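Putative lipid-transfer protein DIR1 (Arabidopsis thaliana, PDB 2RKN) probably carries lipids, holding lysophospholipid in its interior and binding zinc, and is required for long-distance signaling in systemic acquired resistance. Local coordinates at residues T33-H37 with A38-C42. Numbering follows the deposited sequence. Where two conformers were deposited one is given.
Sequences TALQH and ADFAC. With ZN (zinc ion), chain C.
The F40 ring meets L35 with F40 CE1 3.8 Å from L35 O, the carbonyl oxygen approaching the ring obliquely. On one face of the H37 imidazole lies the carbonyl oxygen of A34, above the ring centre, while A38 N approaches the ring obliquely and a zinc-bound water sits in plane at its edge. CG of H37 stands between backbone N and carbonyl carbon (chi1 56°), which turns the ring back against the A34 carbonyl. There H37 NE2 binds the zinc ion at 2.3 Å, though the histidine has a second conformer and its exact ring placement is uncertain; the water and E11 are further ligands. A type I turn from L35 to A38 follows helix 29-35: A38 N donates to L35 O at 3.1 Å, nearly straight at hydrogen but arriving from above the carbonyl plane. A second water lies within hydrogen-bonding distance of both L35 O and A38 O and can bridge them. L35 CD2 packs on A38 CB at 4.0 Å, with M7 against both residues. D39 N-caps helix 40-44: its OD1 accepts from C42 N at 3.3 Å, met from above the carboxylate plane, and the C42–C5 disulfide ties this helix to the N-terminal segment. The junction between the two helices thus sends H37 to zinc at the surface, while the apolar L35 and F40, at its two ends, touch bound lysophospholipid.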
loop_
_atom_site.group_PDB
_atom_site.type_symbol
_atom_site.label_atom_id
_atom_site.label_comp_id
_atom_site.label_asym_id
_atom_site.label_seq_id
_atom_site.Cartn_x
_atom_site.Cartn_y
_atom_site.Cartn_z
ATOM N N THR A 33 -1.678 -10.586 -0.670
ATOM C CA THR A 33 -2.458 -11.330 0.301
ATOM C C THR A 33 -2.760 -10.490 1.559
ATOM O O THR A 33 -3.835 -10.529 2.125
ATOM C CB THR A 33 -1.716 -12.606 0.685
ATOM O OG1 THR A 33 -1.623 -13.443 -0.494
ATOM C CG2 THR A 33 -2.452 -13.304 1.818
ATOM N N ALA A 34 -1.760 -9.710 1.997
ATOM C CA ALA A 34 -1.933 -8.864 3.167
ATOM C C ALA A 34 -3.011 -7.825 2.880
ATOM O O ALA A 34 -3.820 -7.515 3.730
ATOM C CB ALA A 34 -0.600 -8.151 3.467
ATOM N N LEU A 35 -3.011 -7.279 1.649
ATOM C CA LEU A 35 -3.987 -6.238 1.330
ATOM C C LEU A 35 -5.445 -6.757 1.395
ATOM O O LEU A 35 -6.384 -5.946 1.552
ATOM C CB LEU A 35 -3.757 -5.708 -0.129
ATOM C CG LEU A 35 -2.609 -4.728 -0.165
ATOM C CD1 LEU A 35 -2.608 -4.209 -1.645
ATOM C CD2 LEU A 35 -2.701 -3.551 0.774
ATOM N N GLN A 36 -5.634 -8.097 1.321
ATOM C CA GLN A 36 -6.969 -8.689 1.489
ATOM C C GLN A 36 -7.566 -8.430 2.896
ATOM O O GLN A 36 -8.778 -8.596 3.072
ATOM C CB GLN A 36 -6.956 -10.200 1.165
ATOM C CG GLN A 36 -6.486 -10.453 -0.254
ATOM C CD GLN A 36 -6.388 -11.934 -0.639
ATOM O OE1 GLN A 36 -6.934 -12.791 0.033
ATOM N NE2 GLN A 36 -5.736 -12.220 -1.792
ATOM N N HIS A 37 -6.715 -8.083 3.900
ATOM C CA HIS A 37 -7.242 -7.728 5.217
ATOM C C HIS A 37 -6.885 -6.294 5.620
ATOM O O HIS A 37 -6.923 -5.930 6.835
ATOM C CB HIS A 37 -6.891 -8.760 6.311
ATOM C CG HIS A 37 -5.422 -9.019 6.470
ATOM N ND1 HIS A 37 -4.792 -10.133 5.946
ATOM C CD2 HIS A 37 -4.467 -8.324 7.133
ATOM C CE1 HIS A 37 -3.512 -10.100 6.271
ATOM N NE2 HIS A 37 -3.289 -9.012 6.984
ATOM N N ALA A 38 -6.571 -5.458 4.626
ATOM C CA ALA A 38 -6.295 -4.050 4.890
ATOM C C ALA A 38 -7.548 -3.192 4.797
ATOM O O ALA A 38 -8.521 -3.552 4.115
ATOM C CB ALA A 38 -5.196 -3.512 3.944
ATOM N N ASP A 39 -7.520 -2.048 5.476
ATOM C CA ASP A 39 -8.661 -1.166 5.498
ATOM C C ASP A 39 -8.326 -0.001 4.557
ATOM O O ASP A 39 -7.526 0.902 4.956
ATOM C CB ASP A 39 -8.858 -0.758 6.930
ATOM C CG ASP A 39 -10.046 0.135 7.175
ATOM O OD1 ASP A 39 -10.583 0.779 6.189
ATOM O OD2 ASP A 39 -10.257 0.229 8.418
ATOM N N PHE A 40 -8.912 -0.021 3.348
ATOM C CA PHE A 40 -8.497 0.984 2.364
ATOM C C PHE A 40 -8.841 2.379 2.723
ATOM O O PHE A 40 -8.018 3.273 2.452
ATOM C CB PHE A 40 -8.984 0.710 0.945
ATOM C CG PHE A 40 -8.537 -0.597 0.378
ATOM C CD1 PHE A 40 -7.353 -1.180 0.778
ATOM C CD2 PHE A 40 -9.258 -1.194 -0.621
ATOM C CE1 PHE A 40 -6.918 -2.396 0.229
ATOM C CE2 PHE A 40 -8.796 -2.414 -1.188
ATOM C CZ PHE A 40 -7.611 -2.986 -0.719
ATOM N N ALA A 41 -10.041 2.602 3.258
ATOM C CA ALA A 41 -10.422 3.954 3.664
ATOM C C ALA A 41 -9.453 4.481 4.736
ATOM O O ALA A 41 -9.131 5.685 4.776
ATOM C CB ALA A 41 -11.844 3.944 4.189
ATOM N N CYS A 42 -9.003 3.604 5.620
ATOM C CA CYS A 42 -8.021 3.992 6.648
ATOM C C CYS A 42 -6.727 4.411 5.964
ATOM O O CYS A 42 -6.184 5.485 6.245
ATOM C CB CYS A 42 -7.887 2.797 7.632
ATOM S SG CYS A 42 -6.591 3.032 8.925
HETATM ZN ZN ZN C . -1.617 -10.520 6.825
HETATM O O HOH W 1 -9.156 -5.358 2.010
HETATM O O HOH W 2 -10.506 -6.079 4.160
HETATM O O HOH W 3 -1.159 -11.657 5.138
#